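Uncharacterized protein (Archaeoglobus fulgidus DSM 4304, PDB 3BPD) is of unknown function, a DUF211 family member that binds magnesium ions and assembles as a heptamer. Local coordinates at residues L9-L14 and G67-M72; S29-V34 and E63-V68; H40-D45 and N50-I55. The protein carries 1 engineered substitution. One frame throughout, in Å; residues are numbered along the deposited sequence.

Interaction 1: L9-L14 and G67-M72. Engineered in segment 67-72: M72 (natural residue Leu). With MG (magnesium ion), chain Y.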
ATOM      1  N   LEU F   9     -20.855  -0.790  -9.222  1.00 26.46           N
ATOM      2  CA  LEU F   9     -21.810  -0.805  -8.123  1.00 26.28           C
ATOM      3  C   LEU F   9     -21.360  -1.777  -7.029  1.00 26.48           C
ATOM      4  O   LEU F   9     -20.828  -2.855  -7.308  1.00 28.05           O
ATOM      5  CB  LEU F   9     -23.199  -1.239  -8.626  1.00 26.03           C
ATOM      6  CG  LEU F   9     -23.904  -0.353  -9.651  1.00 26.96           C
ATOM      7  CD1 LEU F   9     -25.063  -1.088 -10.313  1.00 28.32           C
ATOM      8  CD2 LEU F   9     -24.386   0.894  -8.946  1.00 28.82           C
ATOM      9  N   VAL F  10     -21.539  -1.387  -5.777  1.00 24.05           N
ATOM     10  CA  VAL F  10     -21.219  -2.293  -4.689  1.00 22.01           C
ATOM     11  C   VAL F  10     -22.564  -2.438  -4.003  1.00 21.23           C
ATOM     12  O   VAL F  10     -23.070  -1.509  -3.389  1.00 21.13           O
ATOM     13  CB  VAL F  10     -20.152  -1.723  -3.718  1.00 21.28           C
ATOM     14  CG1 VAL F  10     -20.036  -2.638  -2.497  1.00 18.24           C
ATOM     15  CG2 VAL F  10     -18.797  -1.613  -4.430  1.00 15.24           C
ATOM     16  N   LEU F  11     -23.162  -3.604  -4.157  1.00 21.67           N
ATOM     17  CA  LEU F  11     -24.463  -3.849  -3.579  1.00 23.09           C
ATOM     18  C   LEU F  11     -24.451  -4.726  -2.337  1.00 23.86           C
ATOM     19  O   LEU F  11     -23.817  -5.774  -2.308  1.00 25.69           O
ATOM     20  CB  LEU F  11     -25.367  -4.475  -4.638  1.00 23.31           C
ATOM     21  CG  LEU F  11     -25.443  -3.670  -5.935  1.00 23.28           C
ATOM     22  CD1 LEU F  11     -26.494  -4.263  -6.843  1.00 22.42           C
ATOM     23  CD2 LEU F  11     -25.774  -2.218  -5.620  1.00 23.64           C
ATOM     24  N   ASP F  12     -25.135  -4.275  -1.296  1.00 23.73           N
ATOM     25  CA  ASP F  12     -25.244  -5.062  -0.081  1.00 23.96           C
ATOM     26  C   ASP F  12     -26.493  -5.902  -0.291  1.00 23.36           C
ATOM     27  O   ASP F  12     -27.602  -5.366  -0.359  1.00 23.25           O
ATOM     28  CB  ASP F  12     -25.448  -4.173   1.137  1.00 27.28           C
ATOM     29  CG  ASP F  12     -25.833  -4.966   2.360  1.00 30.75           C
ATOM     30  OD1 ASP F  12     -26.273  -4.349   3.350  1.00 33.68           O
ATOM     31  OD2 ASP F  12     -25.693  -6.215   2.332  1.00 32.94           O
ATOM     32  N   VAL F  13     -26.319  -7.213  -0.391  1.00 22.20           N
ATOM     33  CA  VAL F  13     -27.448  -8.097  -0.625  1.00 21.61           C
ATOM     34  C   VAL F  13     -27.658  -9.201   0.408  1.00 22.76           C
ATOM     35  O   VAL F  13     -26.706  -9.821   0.881  1.00 23.73           O
ATOM     36  CB  VAL F  13     -27.335  -8.742  -2.025  1.00 19.92           C
ATOM     37  CG1 VAL F  13     -28.382  -9.820  -2.201  1.00 18.67           C
ATOM     38  CG2 VAL F  13     -27.503  -7.677  -3.093  1.00 19.29           C
ATOM     39  N   LEU F  14     -28.923  -9.420   0.765  1.00 22.28           N
ATOM     40  CA  LEU F  14     -29.303 -10.479   1.693  1.00 23.11           C
ATOM     41  C   LEU F  14     -30.042 -11.498   0.828  1.00 23.09           C
ATOM     42  O   LEU F  14     -30.811 -11.123  -0.055  1.00 22.07           O
ATOM     43  CB  LEU F  14     -30.236  -9.953   2.784  1.00 23.51           C
ATOM     44  CG  LEU F  14     -30.825 -11.035   3.701  1.00 24.21           C
ATOM     45  CD1 LEU F  14     -29.791 -11.450   4.747  1.00 24.27           C
ATOM     46  CD2 LEU F  14     -32.079 -10.510   4.376  1.00 24.34           C
ATOM     47  N   GLY F  67     -32.892  -6.817 -11.464  1.00 28.09           N
ATOM     48  CA  GLY F  67     -33.766  -7.867 -11.926  1.00 27.69           C
ATOM     49  C   GLY F  67     -33.144  -9.216 -11.671  1.00 27.72           C
ATOM     50  O   GLY F  67     -33.767 -10.067 -11.042  1.00 27.29           O
ATOM     51  N   VAL F  68     -31.909  -9.403 -12.137  1.00 27.07           N
ATOM     52  CA  VAL F  68     -31.212 -10.670 -11.977  1.00 25.01           C
ATOM     53  C   VAL F  68     -31.126 -11.065 -10.522  1.00 26.41           C
ATOM     54  O   VAL F  68     -31.517 -12.173 -10.159  1.00 28.00           O
ATOM     55  CB  VAL F  68     -29.787 -10.617 -12.559  1.00 24.87           C
ATOM     56  CG1 VAL F  68     -29.143 -11.987 -12.470  1.00 21.36           C
ATOM     57  CG2 VAL F  68     -29.830 -10.153 -13.996  1.00 23.60           C
ATOM     58  N   ILE F  69     -30.617 -10.162  -9.689  1.00 25.67           N
ATOM     59  CA  ILE F  69     -30.481 -10.429  -8.261  1.00 25.92           C
ATOM     60  C   ILE F  69     -31.813 -10.839  -7.617  1.00 26.56           C
ATOM     61  O   ILE F  69     -31.873 -11.804  -6.849  1.00 23.74           O
ATOM     62  CB  ILE F  69     -29.904  -9.179  -7.519  1.00 25.97           C
ATOM     63  CG1 ILE F  69     -28.466  -8.937  -7.964  1.00 23.83           C
ATOM     64  CG2 ILE F  69     -29.971  -9.360  -5.992  1.00 25.94           C
ATOM     65  CD1 ILE F  69     -27.829  -7.739  -7.307  1.00 23.53           C
ATOM     66  N   GLU F  70     -32.875 -10.105  -7.935  1.00 28.61           N
ATOM     67  CA  GLU F  70     -34.190 -10.394  -7.380  1.00 32.40           C
ATOM     68  C   GLU F  70     -34.873 -11.616  -7.977  1.00 33.25           C
ATOM     69  O   GLU F  70     -35.706 -12.238  -7.320  1.00 33.43           O
ATOM     70  CB  GLU F  70     -35.100  -9.189  -7.533  1.00 34.00           C
ATOM     71  CG  GLU F  70     -34.670  -8.003  -6.717  1.00 39.73           C
ATOM     72  CD  GLU F  70     -35.636  -6.842  -6.846  1.00 43.75           C
ATOM     73  OE1 GLU F  70     -36.008  -6.501  -7.995  1.00 46.03           O
ATOM     74  OE2 GLU F  70     -36.020  -6.271  -5.802  1.00 45.77           O
ATOM     75  N   ASP F  71     -34.544 -11.947  -9.222  1.00 34.54           N
ATOM     76  CA  ASP F  71     -35.127 -13.120  -9.866  1.00 36.36           C
ATOM     77  C   ASP F  71     -34.534 -14.339  -9.187  1.00 36.77           C
ATOM     78  O   ASP F  71     -35.183 -15.380  -9.064  1.00 37.09           O
ATOM     79  CB  ASP F  71     -34.764 -13.179 -11.354  1.00 37.71           C
ATOM     80  CG  ASP F  71     -35.631 -12.278 -12.212  1.00 41.42           C
ATOM     81  OD1 ASP F  71     -36.731 -11.876 -11.740  1.00 42.23           O
ATOM     82  OD2 ASP F  71     -35.213 -11.989 -13.366  1.00 41.17           O
HETATM   83  N   MSE F  72     -33.290 -14.170  -8.748  1.00 36.46           N
HETATM   84  CA  MSE F  72     -32.494 -15.200  -8.092  1.00 36.55           C
HETATM   85  C   MSE F  72     -32.842 -15.420  -6.626  1.00 36.21           C
HETATM   86  O   MSE F  72     -32.318 -16.332  -5.987  1.00 35.43           O
HETATM   87  CB  MSE F  72     -31.015 -14.830  -8.206  1.00 39.87           C
HETATM   88  CG  MSE F  72     -30.119 -15.943  -8.706  1.00 43.82           C
HETATM   89 SE   MSE F  72     -30.698 -16.604 -10.424  1.00 50.66          SE
HETATM   90  CE  MSE F  72     -29.452 -18.033 -10.694  1.00 48.44           C
TER
HETATM   91 MG    MG Y 110     -26.178  -2.164   3.774  1.00 30.31          MG
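I69 of helix 62-71 packs onto L11 and V13 of strand 6-16, and its two branches divide the work. The CA atoms of V13 and I69 are 8.5 Å apart, so side chains alone bridge helix and strand. The bond leading to I69 CB is directed at the strand; from that atom I69 CG2, anti to the backbone N, comes 4.1 Å from V13 CG1 and almost as near V13 CG2. The other branch leaves through CG1, and its fully extended chi2 of 180° carries the chain on toward the strand, where the CD1 methyl of I69 ends 3.8 Å from CD1 of L11. Both meetings are oblique and purely apolar, with no hydrogen bond between the segments. The same isoleucine also packs on I53 of strand 48-57, while V68, and the engineered M72 (selenomethionine) that follows D71, turn to helix 21-29. Between L11 and V13, D12 projects from the opposite face of the strand, where its OD1 binds a magnesium ion at 2.2 Å; S78 of strand 75-85 is a second ligand. One strand thus has an apolar side beneath the helix and a metal-binding side beyond it. Helix packing on one face of a four-stranded antiparallel sheet ordered 2-3-1-4 is the hallmark of the ferredoxin-like beta-alpha-beta-beta-alpha-beta fold.

Interaction 2: S29-V34 and E63-V68; sequences SELENV and EQIKGV
This is an apolar loop-to-helix contact: L31, in the link between helix 21-29 and strand 34-44, lies against the flank of helix 62-71. The leucine points at the helix and takes both I65 and V68, which are three positions apart and so neighbours on one helical face. CD1 of L31 is the common point, 3.9 Å from I65 CG1 and 3.8 Å from V68 CG2. CG of L31 stands anti to the carbonyl carbon (chi1 -82°), which turns the branch toward the helix. L31 and V68 run past one another in opposite senses, whereas L31 and I65 meet at a slant. Q64, one turn before V68, extends its side chain beside the leucine, though the detail of that approach is doubtful in the model. L31 opens a type II beta turn ending at V34, with N33 at its third position in the left-handed region (phi 86°), and the closing bond from V34 N to L31 O is weak. Behind the contact, I65 touches L28 of helix 21-29 and continues onto I55 of strand 48-57, placing L31 at the margin of the layer that the two helices form over the sheet.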
ATOM      1  N   SER F  29     -22.567 -11.978 -14.429  1.00 25.87           N
ATOM      2  CA  SER F  29     -21.435 -11.804 -15.335  1.00 26.75           C
ATOM      3  C   SER F  29     -21.831 -12.010 -16.784  1.00 28.19           C
ATOM      4  O   SER F  29     -21.154 -11.535 -17.691  1.00 26.99           O
ATOM      5  CB  SER F  29     -20.311 -12.786 -14.996  1.00 25.49           C
ATOM      6  OG  SER F  29     -20.656 -14.099 -15.386  1.00 22.08           O
ATOM      7  N   GLU F  30     -22.929 -12.725 -17.004  1.00 30.25           N
ATOM      8  CA  GLU F  30     -23.383 -12.996 -18.361  1.00 30.47           C
ATOM      9  C   GLU F  30     -24.192 -11.844 -18.957  1.00 31.18           C
ATOM     10  O   GLU F  30     -24.487 -11.840 -20.158  1.00 30.61           O
ATOM     11  CB  GLU F  30     -24.173 -14.302 -18.382  1.00 29.82           C
ATOM     12  CG  GLU F  30     -23.319 -15.527 -18.066  1.00 31.26           C
ATOM     13  CD  GLU F  30     -24.148 -16.766 -17.769  1.00 34.54           C
ATOM     14  OE1 GLU F  30     -23.564 -17.844 -17.538  1.00 36.37           O
ATOM     15  OE2 GLU F  30     -25.391 -16.670 -17.760  1.00 36.97           O
ATOM     16  N   LEU F  31     -24.537 -10.865 -18.121  1.00 31.47           N
ATOM     17  CA  LEU F  31     -25.265  -9.687 -18.577  1.00 32.90           C
ATOM     18  C   LEU F  31     -24.372  -8.924 -19.561  1.00 35.06           C
ATOM     19  O   LEU F  31     -23.136  -8.953 -19.465  1.00 34.51           O
ATOM     20  CB  LEU F  31     -25.611  -8.779 -17.394  1.00 31.88           C
ATOM     21  CG  LEU F  31     -26.831  -9.106 -16.543  1.00 30.78           C
ATOM     22  CD1 LEU F  31     -26.808  -8.280 -15.262  1.00 30.45           C
ATOM     23  CD2 LEU F  31     -28.085  -8.814 -17.349  1.00 30.01           C
ATOM     24  N   GLU F  32     -24.997  -8.239 -20.504  1.00 37.72           N
ATOM     25  CA  GLU F  32     -24.255  -7.490 -21.510  1.00 41.40           C
ATOM     26  C   GLU F  32     -23.717  -6.190 -20.928  1.00 41.51           C
ATOM     27  O   GLU F  32     -24.417  -5.474 -20.204  1.00 42.59           O
ATOM     28  CB  GLU F  32     -25.166  -7.209 -22.703  1.00 43.38           C
ATOM     29  CG  GLU F  32     -26.033  -8.415 -23.054  1.00 47.72           C
ATOM     30  CD  GLU F  32     -25.655  -9.080 -24.374  1.00 50.25           C
ATOM     31  OE1 GLU F  32     -26.059  -8.563 -25.441  1.00 52.88           O
ATOM     32  OE2 GLU F  32     -24.955 -10.118 -24.346  1.00 51.42           O
ATOM     33  N   ASN F  33     -22.466  -5.895 -21.247  1.00 40.66           N
ATOM     34  CA  ASN F  33     -21.816  -4.692 -20.749  1.00 39.59           C
ATOM     35  C   ASN F  33     -21.175  -4.905 -19.381  1.00 37.34           C
ATOM     36  O   ASN F  33     -20.589  -3.982 -18.812  1.00 38.35           O
ATOM     37  CB  ASN F  33     -22.807  -3.528 -20.702  1.00 40.83           C
ATOM     38  CG  ASN F  33     -22.858  -2.764 -22.012  1.00 43.52           C
ATOM     39  OD1 ASN F  33     -23.745  -1.929 -22.221  1.00 45.65           O
ATOM     40  ND2 ASN F  33     -21.893  -3.037 -22.901  1.00 42.74           N
ATOM     41  N   VAL F  34     -21.283  -6.120 -18.856  1.00 33.19           N
ATOM     42  CA  VAL F  34     -20.666  -6.423 -17.582  1.00 29.19           C
ATOM     43  C   VAL F  34     -19.277  -7.000 -17.825  1.00 28.94           C
ATOM     44  O   VAL F  34     -19.124  -8.059 -18.428  1.00 27.94           O
ATOM     45  CB  VAL F  34     -21.537  -7.397 -16.756  1.00 27.74           C
ATOM     46  CG1 VAL F  34     -20.710  -8.075 -15.668  1.00 24.46           C
ATOM     47  CG2 VAL F  34     -22.675  -6.627 -16.118  1.00 23.34           C
ATOM     48  N   GLU F  63     -31.648  -1.403 -13.205  1.00 36.61           N
ATOM     49  CA  GLU F  63     -32.859  -2.214 -13.128  1.00 37.89           C
ATOM     50  C   GLU F  63     -32.566  -3.653 -13.567  1.00 36.56           C
ATOM     51  O   GLU F  63     -32.915  -4.609 -12.877  1.00 36.33           O
ATOM     52  CB  GLU F  63     -33.969  -1.610 -14.002  1.00 40.54           C
ATOM     53  CG  GLU F  63     -34.465  -0.213 -13.563  1.00 43.59           C
ATOM     54  CD  GLU F  63     -35.086  -0.171 -12.152  1.00 44.09           C
ATOM     55  OE1 GLU F  63     -35.991  -0.987 -11.858  1.00 43.69           O
ATOM     56  OE2 GLU F  63     -34.667   0.699 -11.350  1.00 43.95           O
ATOM     57  N   GLN F  64     -31.920  -3.800 -14.715  1.00 35.28           N
ATOM     58  CA  GLN F  64     -31.586  -5.120 -15.215  1.00 35.24           C
ATOM     59  C   GLN F  64     -30.769  -5.903 -14.183  1.00 34.69           C
ATOM     60  O   GLN F  64     -31.040  -7.076 -13.936  1.00 36.06           O
ATOM     61  CB  GLN F  64     -30.803  -5.012 -16.525  1.00 36.30           C
ATOM     62  CG  GLN F  64     -30.483  -6.359 -17.151  1.00 39.71           C
ATOM     63  CD  GLN F  64     -29.596  -6.235 -18.373  1.00 41.97           C
ATOM     64  OE1 GLN F  64     -28.586  -5.531 -18.343  1.00 43.85           O
ATOM     65  NE2 GLN F  64     -29.959  -6.929 -19.451  1.00 42.45           N
ATOM     66  N   ILE F  65     -29.770  -5.261 -13.583  1.00 32.74           N
ATOM     67  CA  ILE F  65     -28.945  -5.924 -12.581  1.00 30.44           C
ATOM     68  C   ILE F  65     -29.793  -6.295 -11.369  1.00 30.62           C
ATOM     69  O   ILE F  65     -29.654  -7.388 -10.809  1.00 30.53           O
ATOM     70  CB  ILE F  65     -27.771  -5.028 -12.138  1.00 29.36           C
ATOM     71  CG1 ILE F  65     -26.754  -4.920 -13.278  1.00 30.67           C
ATOM     72  CG2 ILE F  65     -27.112  -5.605 -10.896  1.00 29.02           C
ATOM     73  CD1 ILE F  65     -25.625  -3.949 -13.033  1.00 30.53           C
ATOM     74  N   LYS F  66     -30.678  -5.384 -10.973  1.00 29.76           N
ATOM     75  CA  LYS F  66     -31.562  -5.623  -9.838  1.00 29.75           C
ATOM     76  C   LYS F  66     -32.491  -6.787 -10.200  1.00 29.24           C
ATOM     77  O   LYS F  66     -32.825  -7.634  -9.366  1.00 27.13           O
ATOM     78  CB  LYS F  66     -32.382  -4.361  -9.535  1.00 30.74           C
ATOM     79  CG  LYS F  66     -33.356  -4.524  -8.378  1.00 32.10           C
ATOM     80  CD  LYS F  66     -34.226  -3.293  -8.176  1.00 34.70           C
ATOM     81  CE  LYS F  66     -35.333  -3.595  -7.163  1.00 37.55           C
ATOM     82  NZ  LYS F  66     -36.230  -2.445  -6.824  1.00 38.47           N
ATOM     83  N   GLY F  67     -32.892  -6.817 -11.464  1.00 28.09           N
ATOM     84  CA  GLY F  67     -33.766  -7.867 -11.926  1.00 27.69           C
ATOM     85  C   GLY F  67     -33.144  -9.216 -11.671  1.00 27.72           C
ATOM     86  O   GLY F  67     -33.767 -10.067 -11.042  1.00 27.29           O
ATOM     87  N   VAL F  68     -31.909  -9.403 -12.137  1.00 27.07           N
ATOM     88  CA  VAL F  68     -31.212 -10.670 -11.977  1.00 25.01           C
ATOM     89  C   VAL F  68     -31.126 -11.065 -10.522  1.00 26.41           C
ATOM     90  O   VAL F  68     -31.517 -12.173 -10.159  1.00 28.00           O
ATOM     91  CB  VAL F  68     -29.787 -10.617 -12.559  1.00 24.87           C
ATOM     92  CG1 VAL F  68     -29.143 -11.987 -12.470  1.00 21.36           C
ATOM     93  CG2 VAL F  68     -29.830 -10.153 -13.996  1.00 23.60           C
TER

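Interaction 3: H40-D45 and N50-I55; sequences HLSEID and NIKITI. With MG (magnesium ion), chain B; MG (magnesium ion), chain C.
The carbonyl oxygen of N50 is gripped by two successive amides of the facing strand: S42 N at 2.8 Å and E43 N at 3.1 Å. Both donors are tilted from the carbonyl plane, and their N-H...O angles of 142° and 153° show that neither bond is straight. This is a classic beta bulge, in which the extra residue shifts the antiparallel register by one. E43 returns the bond through its backbone carbonyl O, which accepts N50 N at 2.9 Å. Before the bulge, H40 and K52 form a regular hydrogen-bonded pair, with K52 N 2.6 Å from H40 O, and CB of K52 stands at the edge of the histidine ring. On the other face, the side chains of L41 and I51 cross nearly at right angles, L41 CD1 being 4.0 Å from I51 CG2. E43, with CG anti to its N and an extended chain, shares the face of N50 and stretches to two magnesium ions: its OE2 lies 2.2 Å from one and a long 2.6 Å from the other. D45, just past the strand, binds the same pair with one oxygen each, OD2 lying 2.3 Å from the second ion and OD1 making a long bond to the first. Its carboxylate stands almost perpendicular (86°) to the N50 amide, without a hydrogen bond between them. The hairpin's strand 48-57 continues the sheet inward through I51, which pairs with V13 of strand 6-16, whereas strand 34-44 is outermost within the chain and H40 joins a ladder with a strand of a neighbouring subunit.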
ATOM      1  N   HIS F  40     -18.600 -11.120  -2.542  1.00 24.03           N
ATOM      2  CA  HIS F  40     -17.942 -11.373  -1.277  1.00 26.86           C
ATOM      3  C   HIS F  40     -18.953 -11.808  -0.218  1.00 27.20           C
ATOM      4  O   HIS F  40     -20.006 -11.181  -0.054  1.00 27.93           O
ATOM      5  CB  HIS F  40     -17.230 -10.118  -0.806  1.00 30.52           C
ATOM      6  CG  HIS F  40     -16.620 -10.256   0.549  1.00 36.12           C
ATOM      7  ND1 HIS F  40     -15.471 -10.982   0.774  1.00 38.39           N
ATOM      8  CD2 HIS F  40     -17.027  -9.804   1.759  1.00 36.59           C
ATOM      9  CE1 HIS F  40     -15.194 -10.971   2.066  1.00 38.34           C
ATOM     10  NE2 HIS F  40     -16.123 -10.263   2.684  1.00 38.71           N
ATOM     11  N   LEU F  41     -18.633 -12.889   0.486  1.00 26.86           N
ATOM     12  CA  LEU F  41     -19.501 -13.407   1.535  1.00 27.81           C
ATOM     13  C   LEU F  41     -19.223 -12.670   2.845  1.00 28.47           C
ATOM     14  O   LEU F  41     -18.125 -12.748   3.403  1.00 27.13           O
ATOM     15  CB  LEU F  41     -19.269 -14.907   1.721  1.00 28.89           C
ATOM     16  CG  LEU F  41     -19.993 -15.559   2.902  1.00 29.90           C
ATOM     17  CD1 LEU F  41     -21.489 -15.384   2.751  1.00 30.20           C
ATOM     18  CD2 LEU F  41     -19.634 -17.032   2.973  1.00 29.66           C
ATOM     19  N   SER F  42     -20.229 -11.954   3.331  1.00 30.26           N
ATOM     20  CA  SER F  42     -20.095 -11.185   4.564  1.00 30.74           C
ATOM     21  C   SER F  42     -20.421 -12.010   5.792  1.00 29.78           C
ATOM     22  O   SER F  42     -19.743 -11.911   6.802  1.00 28.31           O
ATOM     23  CB  SER F  42     -21.007  -9.964   4.519  1.00 30.95           C
ATOM     24  OG  SER F  42     -20.699  -9.139   3.404  1.00 34.03           O
ATOM     25  N   GLU F  43     -21.464 -12.828   5.700  1.00 30.65           N
ATOM     26  CA  GLU F  43     -21.867 -13.660   6.827  1.00 30.78           C
ATOM     27  C   GLU F  43     -22.931 -14.676   6.452  1.00 29.18           C
ATOM     28  O   GLU F  43     -23.768 -14.422   5.582  1.00 28.98           O
ATOM     29  CB  GLU F  43     -22.395 -12.774   7.965  1.00 31.98           C
ATOM     30  CG  GLU F  43     -23.033 -13.539   9.111  1.00 35.45           C
ATOM     31  CD  GLU F  43     -23.734 -12.637  10.112  1.00 37.96           C
ATOM     32  OE1 GLU F  43     -23.053 -11.991  10.940  1.00 38.79           O
ATOM     33  OE2 GLU F  43     -24.979 -12.576  10.063  1.00 38.33           O
ATOM     34  N   ILE F  44     -22.880 -15.832   7.106  1.00 27.18           N
ATOM     35  CA  ILE F  44     -23.869 -16.873   6.894  1.00 27.28           C
ATOM     36  C   ILE F  44     -24.743 -16.971   8.140  1.00 28.73           C
ATOM     37  O   ILE F  44     -24.248 -17.016   9.260  1.00 28.03           O
ATOM     38  CB  ILE F  44     -23.246 -18.255   6.666  1.00 25.56           C
ATOM     39  CG1 ILE F  44     -22.312 -18.240   5.462  1.00 26.10           C
ATOM     40  CG2 ILE F  44     -24.346 -19.256   6.407  1.00 23.32           C
ATOM     41  CD1 ILE F  44     -21.879 -19.627   5.007  1.00 23.92           C
ATOM     42  N   ASP F  45     -26.052 -17.006   7.937  1.00 32.10           N
ATOM     43  CA  ASP F  45     -26.988 -17.108   9.046  1.00 34.81           C
ATOM     44  C   ASP F  45     -27.747 -18.426   9.011  1.00 37.13           C
ATOM     45  O   ASP F  45     -27.417 -19.339   8.249  1.00 36.52           O
ATOM     46  CB  ASP F  45     -27.991 -15.944   9.018  1.00 34.95           C
ATOM     47  CG  ASP F  45     -27.440 -14.658   9.652  1.00 34.94           C
ATOM     48  OD1 ASP F  45     -27.670 -13.570   9.074  1.00 35.22           O
ATOM     49  OD2 ASP F  45     -26.800 -14.731  10.726  1.00 32.75           O
ATOM     50  N   ASN F  50     -25.450 -12.793   3.950  1.00 29.39           N
ATOM     51  CA  ASN F  50     -25.271 -11.393   3.626  1.00 28.93           C
ATOM     52  C   ASN F  50     -24.029 -11.412   2.742  1.00 28.04           C
ATOM     53  O   ASN F  50     -22.993 -11.972   3.116  1.00 26.16           O
ATOM     54  CB  ASN F  50     -25.047 -10.557   4.889  1.00 31.86           C
ATOM     55  CG  ASN F  50     -26.351 -10.251   5.629  1.00 34.80           C
ATOM     56  OD1 ASN F  50     -27.274  -9.684   5.051  1.00 36.73           O
ATOM     57  ND2 ASN F  50     -26.425 -10.624   6.913  1.00 36.09           N
ATOM     58  N   ILE F  51     -24.150 -10.829   1.556  1.00 26.60           N
ATOM     59  CA  ILE F  51     -23.048 -10.804   0.608  1.00 25.73           C
ATOM     60  C   ILE F  51     -22.848  -9.418  -0.009  1.00 25.75           C
ATOM     61  O   ILE F  51     -23.804  -8.654  -0.156  1.00 25.85           O
ATOM     62  CB  ILE F  51     -23.296 -11.839  -0.531  1.00 26.08           C
ATOM     63  CG1 ILE F  51     -24.566 -11.473  -1.311  1.00 25.27           C
ATOM     64  CG2 ILE F  51     -23.453 -13.236   0.055  1.00 25.91           C
ATOM     65  CD1 ILE F  51     -24.898 -12.436  -2.456  1.00 23.31           C
ATOM     66  N   LYS F  52     -21.599  -9.096  -0.355  1.00 25.66           N
ATOM     67  CA  LYS F  52     -21.264  -7.822  -1.000  1.00 24.32           C
ATOM     68  C   LYS F  52     -21.000  -8.101  -2.491  1.00 23.47           C
ATOM     69  O   LYS F  52     -20.124  -8.898  -2.827  1.00 23.29           O
ATOM     70  CB  LYS F  52     -20.010  -7.204  -0.363  1.00 23.35           C
ATOM     71  CG  LYS F  52     -20.235  -5.836   0.247  1.00 27.51           C
ATOM     72  CD  LYS F  52     -21.037  -5.934   1.541  1.00 32.28           C
ATOM     73  CE  LYS F  52     -21.303  -4.573   2.159  1.00 32.43           C
ATOM     74  NZ  LYS F  52     -21.661  -4.723   3.597  1.00 36.28           N
ATOM     75  N   ILE F  53     -21.759  -7.456  -3.376  1.00 22.02           N
ATOM     76  CA  ILE F  53     -21.593  -7.652  -4.818  1.00 21.93           C
ATOM     77  C   ILE F  53     -20.964  -6.435  -5.496  1.00 22.35           C
ATOM     78  O   ILE F  53     -21.460  -5.318  -5.373  1.00 23.17           O
ATOM     79  CB  ILE F  53     -22.942  -7.931  -5.524  1.00 21.82           C
ATOM     80  CG1 ILE F  53     -23.570  -9.232  -4.999  1.00 24.26           C
ATOM     81  CG2 ILE F  53     -22.723  -8.032  -7.026  1.00 21.03           C
ATOM     82  CD1 ILE F  53     -24.984  -9.531  -5.550  1.00 20.97           C
ATOM     83  N   THR F  54     -19.862  -6.660  -6.201  1.00 21.52           N
ATOM     84  CA  THR F  54     -19.181  -5.592  -6.909  1.00 20.57           C
ATOM     85  C   THR F  54     -19.299  -5.915  -8.393  1.00 22.25           C
ATOM     86  O   THR F  54     -18.847  -6.970  -8.847  1.00 22.16           O
ATOM     87  CB  THR F  54     -17.681  -5.515  -6.527  1.00 20.74           C
ATOM     88  OG1 THR F  54     -17.558  -5.267  -5.129  1.00 20.08           O
ATOM     89  CG2 THR F  54     -16.980  -4.391  -7.283  1.00 17.56           C
ATOM     90  N   ILE F  55     -19.925  -5.006  -9.134  1.00 23.47           N
ATOM     91  CA  ILE F  55     -20.119  -5.160 -10.567  1.00 23.33           C
ATOM     92  C   ILE F  55     -19.379  -4.075 -11.331  1.00 23.98           C
ATOM     93  O   ILE F  55     -19.550  -2.880 -11.073  1.00 22.27           O
ATOM     94  CB  ILE F  55     -21.595  -5.072 -10.938  1.00 23.46           C
ATOM     95  CG1 ILE F  55     -22.394  -6.047 -10.092  1.00 22.83           C
ATOM     96  CG2 ILE F  55     -21.785  -5.412 -12.400  1.00 23.74           C
ATOM     97  CD1 ILE F  55     -23.865  -5.971 -10.344  1.00 25.36           C
TER
HETATM   98 MG    MG B 125     -26.810 -11.400  10.379  1.00 38.88          MG
HETATM   99 MG    MG C 124     -25.289 -13.955  12.288  1.00 20.22          MG

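Interactions 1 and 2 share helix 62-71 and lie about 10 Å apart between centres, joined where L9 CD1 meets I65 CD1 at 4.0 Å. Interaction 3 supplies the next strand of the sheet: L11 N sits 2.7 Å from I53 O, a probable hydrogen bond, and I53 CD1 lies 3.8 Å from I69 CD1, so the helix spans both strands. Between centres, interactions 2 and 3 are about 18 Å apart, on opposite sides of the chain's centre. Magnesium ions bind at D12 of interaction 1 and at E43 and D45 of interaction 3, whereas interaction 2 is remote from them. The nearest side-chain atoms of K52 and D12 are about 4 Å apart, which brings the hairpin of interaction 3 up to the metal-binding face of interaction 1.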